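Local coordinates for uncharacterized conserved protein (Idiomarina loihiensis, PDB 2QSD) that is of unknown function but belongs to the DUF1543 family and folds mainly into antiparallel beta sheets, with two helices packed against them, at residues D104-V109 and Q166-D171; P42-G47 and L55-F60; N8-V13 and D150-H155; D67-H72 and E82-Y87. All blocks are in the same frame, centred on the assembly; numbering follows the deposited sequence.

Interaction 1 of 4, residues D104-V109 and Q166-D171; sequences DFTVVV and QPLVPD
An inverse gamma turn centred on Leu168 directs that residue's side chain onto Phe105, Thr106 and Val107, the first residues of strand 105-110. The turn is supported by a weak backbone bond from Val169 N to Pro167 O, 2.9 Å long. The leucine's first torsion (chi1 -168°) sets CG beside the carbonyl carbon and carries both methyl groups to the strand, where CD2 does most of the touching. It rests on backbone as much as on side chains: CD2 is 3.8 Å from Thr106 CA and likewise 3.8 Å from Val107 N. Phe105 and Thr106 both run at about a right angle to the leucine side chain. CD2 comes obliquely to the Phe105 ring, 4.1 Å from CE2, and it lies beside the hydroxyl of Thr106. That hydroxyl finds its polar partner elsewhere, in a hydrogen bond with Gln123 OE1.

Strand 105-110 is an outer strand of a three-stranded antiparallel sheet. Thr106 and Val108 form backbone hydrogen bonds with Val89 and Tyr87 of strand 85-90, whereas Val107 N belongs to the opposite edge, the one Leu168 approaches. No hydrogen bond joins the two segments, consistent with a loop laid on by apolar contact and not with an added strand. On the other branch, Leu168 CD1 comes within 4.5 Å of Val107 CG2, a looser approach. The Phe105 ring also meets the rings of Phe88 and Tyr102, while the loop is fixed just before the leucine by the Gln166 amide, which hydrogen-bonds to backbone atoms of His62, His64 and His65.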
loop_
_atom_site.group_PDB
_atom_site.type_symbol
_atom_site.label_atom_id
_atom_site.label_comp_id
_atom_site.label_asym_id
_atom_site.label_seq_id
_atom_site.Cartn_x
_atom_site.Cartn_y
_atom_site.Cartn_z
ATOM N N ASP A 104 7.807 8.480 1.687
ATOM C CA ASP A 104 6.853 8.631 0.583
ATOM C C ASP A 104 5.871 9.809 0.719
ATOM O O ASP A 104 5.050 10.038 -0.175
ATOM C CB ASP A 104 6.087 7.315 0.340
ATOM C CG ASP A 104 5.331 6.829 1.574
ATOM O OD1 ASP A 104 5.971 6.581 2.621
ATOM O OD2 ASP A 104 4.093 6.673 1.490
ATOM N N PHE A 105 5.950 10.543 1.830
ATOM C CA PHE A 105 5.085 11.704 2.059
ATOM C C PHE A 105 5.721 12.735 2.983
ATOM O O PHE A 105 6.765 12.478 3.589
ATOM C CB PHE A 105 3.715 11.277 2.617
ATOM C CG PHE A 105 3.769 10.672 3.994
ATOM C CD1 PHE A 105 3.784 9.293 4.152
ATOM C CD2 PHE A 105 3.793 11.478 5.132
ATOM C CE1 PHE A 105 3.830 8.728 5.416
ATOM C CE2 PHE A 105 3.843 10.924 6.394
ATOM C CZ PHE A 105 3.853 9.547 6.537
ATOM N N THR A 106 5.064 13.890 3.096
ATOM C CA THR A 106 5.426 14.912 4.080
ATOM C C THR A 106 4.215 15.734 4.537
ATOM O O THR A 106 3.132 15.653 3.950
ATOM C CB THR A 106 6.545 15.857 3.565
ATOM O OG1 THR A 106 7.044 16.648 4.651
ATOM C CG2 THR A 106 6.029 16.778 2.475
ATOM N N VAL A 107 4.412 16.505 5.605
ATOM C CA VAL A 107 3.447 17.498 6.052
ATOM C C VAL A 107 4.140 18.856 6.019
ATOM O O VAL A 107 5.269 18.991 6.491
ATOM C CB VAL A 107 2.903 17.187 7.471
ATOM C CG1 VAL A 107 1.901 18.249 7.918
ATOM C CG2 VAL A 107 2.240 15.804 7.513
ATOM N N VAL A 108 3.478 19.847 5.426
ATOM C CA VAL A 108 4.014 21.210 5.322
ATOM C C VAL A 108 2.971 22.252 5.720
ATOM O O VAL A 108 1.775 21.954 5.791
ATOM C CB VAL A 108 4.529 21.559 3.883
ATOM C CG1 VAL A 108 5.750 20.721 3.493
ATOM C CG2 VAL A 108 3.409 21.447 2.837
ATOM N N VAL A 109 3.433 23.475 5.970
ATOM C CA VAL A 109 2.547 24.601 6.259
ATOM C C VAL A 109 2.531 25.550 5.060
ATOM O O VAL A 109 3.582 26.035 4.627
ATOM C CB VAL A 109 2.970 25.341 7.551
ATOM C CG1 VAL A 109 2.161 26.616 7.743
ATOM C CG2 VAL A 109 2.806 24.431 8.753
ATOM N N GLN A 166 10.243 19.674 14.470
ATOM C CA GLN A 166 9.966 18.302 14.866
ATOM C C GLN A 166 10.221 17.392 13.664
ATOM O O GLN A 166 9.629 17.593 12.601
ATOM C CB GLN A 166 8.526 18.151 15.366
ATOM C CG GLN A 166 8.124 16.703 15.639
ATOM C CD GLN A 166 6.652 16.504 15.997
ATOM O OE1 GLN A 166 5.844 17.434 15.974
ATOM N NE2 GLN A 166 6.305 15.271 16.332
ATOM N N PRO A 167 11.113 16.397 13.826
ATOM C CA PRO A 167 11.370 15.457 12.734
ATOM C C PRO A 167 10.157 14.564 12.476
ATOM O O PRO A 167 9.588 13.994 13.410
ATOM C CB PRO A 167 12.563 14.639 13.235
ATOM C CG PRO A 167 12.553 14.786 14.723
ATOM C CD PRO A 167 11.915 16.103 15.030
ATOM N N LEU A 168 9.748 14.474 11.215
ATOM C CA LEU A 168 8.610 13.648 10.841
ATOM C C LEU A 168 9.049 12.182 10.744
ATOM O O LEU A 168 9.294 11.659 9.658
ATOM C CB LEU A 168 7.990 14.153 9.535
ATOM C CG LEU A 168 6.620 13.599 9.137
ATOM C CD1 LEU A 168 5.516 14.127 10.034
ATOM C CD2 LEU A 168 6.329 13.929 7.690
ATOM N N VAL A 169 9.181 11.548 11.909
ATOM C CA VAL A 169 9.615 10.157 12.046
ATOM C C VAL A 169 8.707 9.489 13.096
ATOM O O VAL A 169 8.126 10.185 13.926
ATOM C CB VAL A 169 11.140 10.032 12.446
ATOM C CG1 VAL A 169 12.059 10.599 11.360
ATOM C CG2 VAL A 169 11.433 10.665 13.801
ATOM N N PRO A 170 8.565 8.149 13.062
ATOM C CA PRO A 170 7.638 7.539 14.022
ATOM C C PRO A 170 8.092 7.636 15.480
ATOM O O PRO A 170 9.290 7.578 15.765
ATOM C CB PRO A 170 7.608 6.065 13.596
ATOM C CG PRO A 170 8.206 6.028 12.218
ATOM C CD PRO A 170 9.192 7.134 12.192
ATOM N N ASP A 171 7.130 7.800 16.385
ATOM C CA ASP A 171 7.365 7.615 17.809
ATOM C C ASP A 171 7.552 6.119 18.078
ATOM O O ASP A 171 8.332 5.718 18.937
ATOM C CB ASP A 171 6.174 8.139 18.628
ATOM C CG ASP A 171 6.015 9.650 18.546
ATOM O OD1 ASP A 171 6.984 10.341 18.159
ATOM O OD2 ASP A 171 4.917 10.150 18.881
#

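Interaction 2 of 4, residues P42-G47 and L55-F60; sequences PAIRKG and LHLDSF
Arg45 and Leu55 run past each other in opposite directions, and the arginine can be traced outward from its CB. The first torsion places CG anti to the carbonyl carbon (chi1 -76°), which sends the chain along the leucine; CG lies 4.0 Å from Leu55 CD2. From CG to NE the chain is extended, and a turn at the fourth torsion (chi4 -82°) brings its far end back to the leucine. There NH2 sits 3.8 Å from Leu55 CD2 and 4.0 Å from Leu55 CB, approached obliquely by the methyl group. The same methyl, CD2, therefore touches both CG and NH2, the chain bowing away from it between them. The polar work is directed elsewhere: NE hydrogen-bonds to Pro179 O, with a weaker bond from NH1 to Leu178 O.

This is helix 41-47, followed after a short connection by strand 56-62, which belongs to the antiparallel sheet the helix packs on. Deeper in the interface, Ile44 CD1 meets Leu57 CD1 at 4.3 Å, and Ile44 also touches Val15 and Val32 on two neighbouring strands. The CB of His56 is directed away from the helix. Its ND1 donates to Asp58 OD1 over 2.7 Å, with the acceptor in the ring plane and met on the syn side, 30° out of the carboxylate plane. Glu25 takes the other ring nitrogen, so both imidazole nitrogens are engaged. Asp58 and Ser59 together face Tyr14 in a classic beta bulge.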
loop_
_atom_site.group_PDB
_atom_site.type_symbol
_atom_site.label_atom_id
_atom_site.label_comp_id
_atom_site.label_asym_id
_atom_site.label_seq_id
_atom_site.Cartn_x
_atom_site.Cartn_y
_atom_site.Cartn_z
ATOM N N PRO A 42 -11.647 4.158 17.812
ATOM C CA PRO A 42 -12.888 4.305 17.033
ATOM C C PRO A 42 -12.740 5.115 15.749
ATOM O O PRO A 42 -13.308 4.741 14.720
ATOM C CB PRO A 42 -13.824 5.039 18.005
ATOM C CG PRO A 42 -13.358 4.612 19.342
ATOM C CD PRO A 42 -11.860 4.585 19.212
ATOM N N ALA A 43 -11.973 6.201 15.815
ATOM C CA ALA A 43 -11.768 7.075 14.671
ATOM C C ALA A 43 -10.866 6.437 13.622
ATOM O O ALA A 43 -10.989 6.734 12.435
ATOM C CB ALA A 43 -11.205 8.416 15.118
ATOM N N ILE A 44 -9.959 5.567 14.062
ATOM C CA ILE A 44 -9.112 4.819 13.138
ATOM C C ILE A 44 -9.953 3.790 12.399
ATOM O O ILE A 44 -9.923 3.728 11.163
ATOM C CB ILE A 44 -7.939 4.130 13.858
ATOM C CG1 ILE A 44 -6.991 5.183 14.422
ATOM C CG2 ILE A 44 -7.177 3.211 12.896
ATOM C CD1 ILE A 44 -5.926 4.614 15.321
ATOM N N ARG A 45 -10.720 3.013 13.163
ATOM C CA ARG A 45 -11.641 2.018 12.604
ATOM C C ARG A 45 -12.634 2.598 11.602
ATOM O O ARG A 45 -12.850 2.006 10.547
ATOM C CB ARG A 45 -12.382 1.265 13.706
ATOM C CG ARG A 45 -11.523 0.226 14.401
ATOM C CD ARG A 45 -12.376 -0.898 14.963
ATOM N NE ARG A 45 -11.588 -2.075 15.331
ATOM C CZ ARG A 45 -11.184 -3.017 14.480
ATOM N NH1 ARG A 45 -10.474 -4.046 14.924
ATOM N NH2 ARG A 45 -11.477 -2.934 13.184
ATOM N N LYS A 46 -13.202 3.763 11.911
ATOM C CA LYS A 46 -14.178 4.382 11.012
ATOM C C LYS A 46 -13.544 5.129 9.835
ATOM O O LYS A 46 -14.219 5.414 8.846
ATOM C CB LYS A 46 -15.181 5.259 11.781
ATOM C CG LYS A 46 -14.720 6.668 12.115
ATOM C CD LYS A 46 -15.912 7.603 12.351
ATOM C CE LYS A 46 -16.707 7.247 13.612
ATOM N NZ LYS A 46 -17.860 8.173 13.829
ATOM N N GLY A 47 -12.255 5.439 9.939
ATOM C CA GLY A 47 -11.527 6.080 8.843
ATOM C C GLY A 47 -10.901 5.085 7.874
ATOM O O GLY A 47 -10.599 5.435 6.729
ATOM N N LEU A 55 -7.477 -5.469 11.101
ATOM C CA LEU A 55 -6.898 -4.132 11.060
ATOM C C LEU A 55 -5.817 -3.980 12.123
ATOM O O LEU A 55 -5.996 -4.379 13.274
ATOM C CB LEU A 55 -7.991 -3.075 11.250
ATOM C CG LEU A 55 -7.644 -1.582 11.209
ATOM C CD1 LEU A 55 -7.061 -1.178 9.863
ATOM C CD2 LEU A 55 -8.881 -0.767 11.509
ATOM N N HIS A 56 -4.682 -3.427 11.718
ATOM C CA HIS A 56 -3.558 -3.259 12.627
ATOM C C HIS A 56 -2.866 -1.927 12.424
ATOM O O HIS A 56 -2.802 -1.401 11.311
ATOM C CB HIS A 56 -2.552 -4.409 12.481
ATOM C CG HIS A 56 -2.090 -4.639 11.074
ATOM N ND1 HIS A 56 -0.922 -4.099 10.577
ATOM C CD2 HIS A 56 -2.635 -5.353 10.059
ATOM C CE1 HIS A 56 -0.768 -4.467 9.318
ATOM N NE2 HIS A 56 -1.796 -5.225 8.977
ATOM N N LEU A 57 -2.359 -1.395 13.527
ATOM C CA LEU A 57 -1.555 -0.191 13.554
ATOM C C LEU A 57 -0.094 -0.566 13.318
ATOM O O LEU A 57 0.410 -1.498 13.943
ATOM C CB LEU A 57 -1.723 0.447 14.925
ATOM C CG LEU A 57 -1.146 1.819 15.210
ATOM C CD1 LEU A 57 -2.019 2.894 14.594
ATOM C CD2 LEU A 57 -1.065 1.972 16.712
ATOM N N ASP A 58 0.584 0.157 12.427
ATOM C CA ASP A 58 1.981 -0.156 12.080
ATOM C C ASP A 58 3.013 0.877 12.532
ATOM O O ASP A 58 4.106 0.517 12.960
ATOM C CB ASP A 58 2.128 -0.441 10.582
ATOM C CG ASP A 58 1.531 -1.785 10.183
ATOM O OD1 ASP A 58 1.225 -2.599 11.083
ATOM O OD2 ASP A 58 1.366 -2.027 8.967
ATOM N N SER A 59 2.675 2.156 12.405
ATOM C CA SER A 59 3.453 3.226 13.018
ATOM C C SER A 59 2.569 4.433 13.286
ATOM O O SER A 59 1.481 4.553 12.726
ATOM C CB SER A 59 4.657 3.622 12.160
ATOM O OG SER A 59 4.257 4.192 10.933
ATOM N N PHE A 60 3.041 5.311 14.163
ATOM C CA PHE A 60 2.387 6.581 14.419
ATOM C C PHE A 60 3.366 7.629 14.930
ATOM O O PHE A 60 4.451 7.300 15.419
ATOM C CB PHE A 60 1.211 6.428 15.396
ATOM C CG PHE A 60 1.615 6.110 16.810
ATOM C CD1 PHE A 60 1.664 4.794 17.248
ATOM C CD2 PHE A 60 1.917 7.127 17.713
ATOM C CE1 PHE A 60 2.026 4.490 18.554
ATOM C CE2 PHE A 60 2.288 6.834 19.019
ATOM C CZ PHE A 60 2.340 5.514 19.442
#

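Interaction 3 of 4, residues N8-V13 and D150-H155; sequences NKLFLV and DLVDNH
Val152 N donates to His155 O over 2.9 Å, and His155 N returns a bond to Val152 O at 3.0 Å, so the two residues that meet Leu10 and Asn8 are joined by two backbone hydrogen bonds. They close a tight beta hairpin between strands 151-152 and 155-161. Here the 151-152 edge of the four-stranded sheet meets strand 9-17 of the five-stranded one. The hairpin's type I' turn carries Asp153 and Asn154 at the two central positions, both with positive phi. The histidine side chain folds back on this turn: ND1 of His155 donates to Asp153 O at 3.0 Å. The N-H to acceptor angle is 137° and the donor stands 44° above the carbonyl plane, so the bond is bent and helps to set the rotation of the ring.

Across the contact, Asn8 OD1 approaches NE2 of the same ring to 2.9 Å, but the angle is too poor for a hydrogen bond. The oxygen comes to the ring obliquely, and it is equally far, 3.6 Å, from His155 CD2 and from His155 CE1. Amide and ring planes stand 71° apart, and Val33 of strand 26-34 touches both side chains. An alanine in place of His155 has no ring to donate to Asp153 O, and the Asn8 amide would probably be left with a gap beside it and freer to turn. The hairpin is also tied down at Asp153, whose OD2 accepts from Val33 N. Further along strand 9-17, the side chains of Leu10 and Val152 cross at about a right angle; only branch ends meet, Leu10 CD1 with Val152 CG2 at 4.2 Å.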
loop_
_atom_site.group_PDB
_atom_site.type_symbol
_atom_site.label_atom_id
_atom_site.label_comp_id
_atom_site.label_asym_id
_atom_site.label_seq_id
_atom_site.Cartn_x
_atom_site.Cartn_y
_atom_site.Cartn_z
ATOM N N ASN A 8 -5.899 17.305 24.067
ATOM C CA ASN A 8 -5.945 16.530 22.844
ATOM C C ASN A 8 -4.640 16.570 22.061
ATOM O O ASN A 8 -3.954 17.590 22.020
ATOM C CB ASN A 8 -7.097 17.006 21.967
ATOM C CG ASN A 8 -8.451 16.557 22.486
ATOM O OD1 ASN A 8 -9.403 17.333 22.507
ATOM N ND2 ASN A 8 -8.543 15.300 22.902
ATOM N N LYS A 9 -4.311 15.446 21.438
ATOM C CA LYS A 9 -3.125 15.342 20.615
ATOM C C LYS A 9 -3.522 15.007 19.178
ATOM O O LYS A 9 -4.477 14.264 18.947
ATOM C CB LYS A 9 -2.210 14.253 21.167
ATOM C CG LYS A 9 -1.580 14.560 22.526
ATOM C CD LYS A 9 -0.898 13.313 23.094
ATOM C CE LYS A 9 -0.162 13.594 24.391
ATOM N NZ LYS A 9 -1.093 13.942 25.504
ATOM N N LEU A 10 -2.799 15.571 18.218
ATOM C CA LEU A 10 -2.942 15.177 16.825
ATOM C C LEU A 10 -1.955 14.053 16.518
ATOM O O LEU A 10 -0.738 14.214 16.664
ATOM C CB LEU A 10 -2.706 16.367 15.882
ATOM C CG LEU A 10 -2.790 16.071 14.378
ATOM C CD1 LEU A 10 -4.207 15.679 13.955
ATOM C CD2 LEU A 10 -2.302 17.248 13.553
ATOM N N PHE A 11 -2.493 12.914 16.103
ATOM C CA PHE A 11 -1.682 11.776 15.720
ATOM C C PHE A 11 -1.784 11.518 14.227
ATOM O O PHE A 11 -2.866 11.601 13.636
ATOM C CB PHE A 11 -2.140 10.520 16.446
ATOM C CG PHE A 11 -1.964 10.561 17.938
ATOM C CD1 PHE A 11 -3.056 10.810 18.768
ATOM C CD2 PHE A 11 -0.723 10.296 18.518
ATOM C CE1 PHE A 11 -2.916 10.807 20.153
ATOM C CE2 PHE A 11 -0.569 10.299 19.902
ATOM C CZ PHE A 11 -1.668 10.555 20.721
ATOM N N LEU A 12 -0.646 11.207 13.624
ATOM C CA LEU A 12 -0.614 10.675 12.275
ATOM C C LEU A 12 -0.298 9.187 12.394
ATOM O O LEU A 12 0.756 8.814 12.896
ATOM C CB LEU A 12 0.374 11.484 11.422
ATOM C CG LEU A 12 1.486 11.120 10.421
ATOM C CD1 LEU A 12 1.398 9.784 9.723
ATOM C CD2 LEU A 12 1.593 12.239 9.393
ATOM N N VAL A 13 -1.235 8.344 11.962
ATOM C CA VAL A 13 -1.124 6.896 12.138
ATOM C C VAL A 13 -1.036 6.164 10.802
ATOM O O VAL A 13 -1.715 6.513 9.836
ATOM C CB VAL A 13 -2.288 6.307 12.996
ATOM C CG1 VAL A 13 -2.302 6.902 14.385
ATOM C CG2 VAL A 13 -3.628 6.544 12.356
ATOM N N ASP A 150 -7.315 20.528 8.467
ATOM C CA ASP A 150 -7.830 21.649 9.260
ATOM C C ASP A 150 -8.983 21.263 10.176
ATOM O O ASP A 150 -9.272 21.964 11.147
ATOM C CB ASP A 150 -8.229 22.824 8.357
ATOM C CG ASP A 150 -9.397 22.500 7.434
ATOM O OD1 ASP A 150 -10.151 23.438 7.100
ATOM O OD2 ASP A 150 -9.561 21.325 7.037
ATOM N N LEU A 151 -9.640 20.154 9.855
ATOM C CA LEU A 151 -10.701 19.606 10.687
ATOM C C LEU A 151 -10.428 18.118 10.841
ATOM O O LEU A 151 -10.351 17.393 9.848
ATOM C CB LEU A 151 -12.064 19.819 10.025
ATOM C CG LEU A 151 -13.295 20.199 10.854
ATOM C CD1 LEU A 151 -14.552 19.885 10.054
ATOM C CD2 LEU A 151 -13.354 19.526 12.223
ATOM N N VAL A 152 -10.244 17.681 12.084
ATOM C CA VAL A 152 -9.929 16.287 12.391
ATOM C C VAL A 152 -10.712 15.857 13.627
ATOM O O VAL A 152 -10.500 16.411 14.708
ATOM C CB VAL A 152 -8.412 16.070 12.694
ATOM C CG1 VAL A 152 -8.119 14.590 12.840
ATOM C CG2 VAL A 152 -7.512 16.674 11.624
ATOM N N ASP A 153 -11.595 14.870 13.463
ATOM C CA ASP A 153 -12.440 14.342 14.551
ATOM C C ASP A 153 -13.128 15.443 15.367
ATOM O O ASP A 153 -13.022 15.474 16.597
ATOM C CB ASP A 153 -11.647 13.406 15.486
ATOM C CG ASP A 153 -10.976 12.243 14.752
ATOM O OD1 ASP A 153 -11.381 11.907 13.615
ATOM O OD2 ASP A 153 -10.040 11.655 15.335
ATOM N N ASN A 154 -13.801 16.353 14.659
ATOM C CA ASN A 154 -14.514 17.508 15.242
ATOM C C ASN A 154 -13.638 18.525 15.982
ATOM O O ASN A 154 -14.132 19.318 16.786
ATOM C CB ASN A 154 -15.714 17.068 16.102
ATOM C CG ASN A 154 -16.798 16.390 15.281
ATOM O OD1 ASN A 154 -17.140 16.841 14.182
ATOM N ND2 ASN A 154 -17.344 15.301 15.812
ATOM N N HIS A 155 -12.340 18.496 15.696
ATOM C CA HIS A 155 -11.407 19.462 16.251
ATOM C C HIS A 155 -10.761 20.253 15.131
ATOM O O HIS A 155 -10.333 19.686 14.122
ATOM C CB HIS A 155 -10.338 18.771 17.094
ATOM C CG HIS A 155 -10.842 18.243 18.398
ATOM N ND1 HIS A 155 -11.353 16.971 18.539
ATOM C CD2 HIS A 155 -10.904 18.812 19.625
ATOM C CE1 HIS A 155 -11.710 16.779 19.796
ATOM N NE2 HIS A 155 -11.448 17.881 20.476
#

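Interaction 4 of 4, residues D67-H72 and E82-Y87; sequences DGYRIH and EEKRLY
Tyr69 and Lys84 cross at about a right angle, with the phenol end of the tyrosine set against the middle of the lysine chain. The closest atoms are Tyr69 OH and Lys84 CD, 3.4 Å apart. Lys84 CE and Lys84 NZ follow at 4.0 and 3.9 Å from the same oxygen, too long for a hydrogen bond from the ammonium. Lys84 CD is also 4.2 Å from Tyr69 CZ, and its approach to the ring is oblique. What puts the methylenes there is the lysine's own shape: CG is anti to the carbonyl carbon (chi1 -67°), and the chain beyond it is extended, so it passes across the hydroxyl. A serine in place of Lys84 would lack these methylenes, and the end of Tyr69 would probably be left with a gap beside it and more liberty to move.

Val109 touches both Tyr69 and Lys84, which places the crossing against strand 105-110. Further in, Ile71 and Leu86 meet by their branch ends, Ile71 CD1 to Leu86 CD2 at 4.2 Å, and Val66 touches both. The absence of backbone bonds between the segments and the 8.8 Å between the CA atoms of Ile71 and Leu86 are consistent with packing between two antiparallel sheets, with 69-74 a strand of the four-stranded sheet and 85-90 a strand of the three-stranded one.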
loop_
_atom_site.group_PDB
_atom_site.type_symbol
_atom_site.label_atom_id
_atom_site.label_comp_id
_atom_site.label_asym_id
_atom_site.label_seq_id
_atom_site.Cartn_x
_atom_site.Cartn_y
_atom_site.Cartn_z
ATOM N N ASP A 67 7.297 22.867 10.432
ATOM C CA ASP A 67 7.942 24.039 9.801
ATOM C C ASP A 67 7.964 25.311 10.665
ATOM O O ASP A 67 7.753 26.419 10.166
ATOM C CB ASP A 67 7.323 24.345 8.423
ATOM C CG ASP A 67 7.507 23.218 7.418
ATOM O OD1 ASP A 67 8.476 22.434 7.538
ATOM O OD2 ASP A 67 6.675 23.129 6.488
ATOM N N GLY A 68 8.203 25.141 11.962
ATOM C CA GLY A 68 8.254 26.263 12.884
ATOM C C GLY A 68 6.923 26.640 13.511
ATOM O O GLY A 68 6.872 27.542 14.352
ATOM N N TYR A 69 5.853 25.955 13.109
ATOM C CA TYR A 69 4.512 26.229 13.626
ATOM C C TYR A 69 4.077 25.181 14.642
ATOM O O TYR A 69 4.266 23.988 14.430
ATOM C CB TYR A 69 3.482 26.296 12.488
ATOM C CG TYR A 69 3.628 27.487 11.562
ATOM C CD1 TYR A 69 2.856 28.635 11.742
ATOM C CD2 TYR A 69 4.528 27.462 10.498
ATOM C CE1 TYR A 69 2.983 29.735 10.890
ATOM C CE2 TYR A 69 4.665 28.555 9.644
ATOM C CZ TYR A 69 3.890 29.682 9.846
ATOM O OH TYR A 69 4.023 30.755 8.997
ATOM N N ARG A 70 3.488 25.650 15.738
ATOM C CA ARG A 70 2.884 24.809 16.762
ATOM C C ARG A 70 1.421 24.527 16.412
ATOM O O ARG A 70 0.700 25.425 15.979
ATOM C CB ARG A 70 2.978 25.509 18.119
ATOM C CG ARG A 70 2.389 24.757 19.299
ATOM C CD ARG A 70 2.760 25.438 20.594
ATOM N NE ARG A 70 1.985 24.934 21.722
ATOM C CZ ARG A 70 2.153 25.322 22.984
ATOM N NH1 ARG A 70 1.390 24.805 23.938
ATOM N NH2 ARG A 70 3.079 26.224 23.296
ATOM N N ILE A 71 0.998 23.281 16.610
ATOM C CA ILE A 71 -0.349 22.850 16.272
ATOM C C ILE A 71 -1.249 22.964 17.491
ATOM O O ILE A 71 -0.942 22.418 18.554
ATOM C CB ILE A 71 -0.346 21.402 15.721
ATOM C CG1 ILE A 71 0.482 21.335 14.434
ATOM C CG2 ILE A 71 -1.770 20.908 15.471
ATOM C CD1 ILE A 71 0.945 19.955 14.067
ATOM N N HIS A 72 -2.349 23.696 17.339
ATOM C CA HIS A 72 -3.352 23.814 18.394
ATOM C C HIS A 72 -4.637 23.143 17.955
ATOM O O HIS A 72 -4.985 23.178 16.773
ATOM C CB HIS A 72 -3.629 25.277 18.726
ATOM C CG HIS A 72 -2.474 25.978 19.360
ATOM N ND1 HIS A 72 -2.180 25.859 20.701
ATOM C CD2 HIS A 72 -1.538 26.808 18.839
ATOM C CE1 HIS A 72 -1.110 26.583 20.977
ATOM N NE2 HIS A 72 -0.702 27.169 19.865
ATOM N N GLU A 82 -7.988 31.687 9.183
ATOM C CA GLU A 82 -6.575 31.305 9.149
ATOM C C GLU A 82 -5.968 31.533 7.767
ATOM O O GLU A 82 -6.522 31.086 6.758
ATOM C CB GLU A 82 -6.413 29.834 9.550
ATOM C CG GLU A 82 -6.598 29.548 11.035
ATOM C CD GLU A 82 -5.313 29.684 11.835
ATOM O OE1 GLU A 82 -5.268 30.544 12.739
ATOM O OE2 GLU A 82 -4.349 28.932 11.568
ATOM N N GLU A 83 -4.830 32.223 7.720
ATOM C CA GLU A 83 -4.144 32.465 6.447
ATOM C C GLU A 83 -3.253 31.294 6.008
ATOM O O GLU A 83 -3.125 31.027 4.810
ATOM C CB GLU A 83 -3.376 33.800 6.444
ATOM C CG GLU A 83 -2.326 33.979 7.543
ATOM C CD GLU A 83 -1.354 35.123 7.263
ATOM O OE1 GLU A 83 -1.725 36.083 6.553
ATOM O OE2 GLU A 83 -0.210 35.062 7.761
ATOM N N LYS A 84 -2.652 30.598 6.973
ATOM C CA LYS A 84 -1.820 29.424 6.683
ATOM C C LYS A 84 -2.386 28.155 7.313
ATOM O O LYS A 84 -2.983 28.187 8.396
ATOM C CB LYS A 84 -0.360 29.649 7.098
ATOM C CG LYS A 84 0.344 30.707 6.261
ATOM C CD LYS A 84 1.856 30.608 6.324
ATOM C CE LYS A 84 2.491 31.595 5.350
ATOM N NZ LYS A 84 3.930 31.312 5.091
ATOM N N ARG A 85 -2.203 27.040 6.613
ATOM C CA ARG A 85 -2.807 25.777 7.008
ATOM C C ARG A 85 -1.865 24.592 6.879
ATOM O O ARG A 85 -0.855 24.637 6.167
ATOM C CB ARG A 85 -4.089 25.520 6.207
ATOM C CG ARG A 85 -5.340 26.095 6.847
ATOM C CD ARG A 85 -6.476 26.226 5.850
ATOM N NE ARG A 85 -6.255 27.330 4.914
ATOM C CZ ARG A 85 -7.131 27.736 3.998
ATOM N NH1 ARG A 85 -6.827 28.751 3.199
ATOM N NH2 ARG A 85 -8.309 27.134 3.875
ATOM N N LEU A 86 -2.224 23.529 7.585
ATOM C CA LEU A 86 -1.501 22.274 7.550
ATOM C C LEU A 86 -1.878 21.486 6.292
ATOM O O LEU A 86 -3.060 21.239 6.026
ATOM C CB LEU A 86 -1.854 21.477 8.803
ATOM C CG LEU A 86 -0.836 20.519 9.400
ATOM C CD1 LEU A 86 0.427 21.256 9.807
ATOM C CD2 LEU A 86 -1.468 19.849 10.596
ATOM N N TYR A 87 -0.872 21.104 5.515
ATOM C CA TYR A 87 -1.104 20.315 4.322
ATOM C C TYR A 87 -0.302 19.029 4.349
ATOM O O TYR A 87 0.896 19.031 4.638
ATOM C CB TYR A 87 -0.772 21.102 3.056
ATOM C CG TYR A 87 -1.791 22.159 2.683
ATOM C CD1 TYR A 87 -1.612 23.490 3.063
ATOM C CD2 TYR A 87 -2.928 21.833 1.939
ATOM C CE1 TYR A 87 -2.542 24.471 2.723
ATOM C CE2 TYR A 87 -3.865 22.809 1.593
ATOM C CZ TYR A 87 -3.663 24.127 1.987
ATOM O OH TYR A 87 -4.579 25.100 1.652
#

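How the interactions relate
The contacts link three antiparallel sheets. Interactions 1 and 4 share the three-stranded sheet through neighbouring strands 105-110 and 85-90, their centres 13 Å apart; interactions 2 and 3 share the five-stranded sheet through strands 56-62 and 9-17, also with centres 13 Å apart; interactions 3 and 4 both reach the four-stranded sheet. Strand 9-17 of interaction 3 touches interactions 1 and 4: Leu12 packs on Phe105 and Val107, Leu10 on Leu86 and Ile71. Along the chain interaction 3 encloses interactions 2 and 4, while its segments alternate with those of interaction 1. Interactions 2 and 4 lie on opposite sides of the chain's centre, 24 Å between centres, without touching. The N-terminal strand therefore knits sequence-distant parts into one compact body.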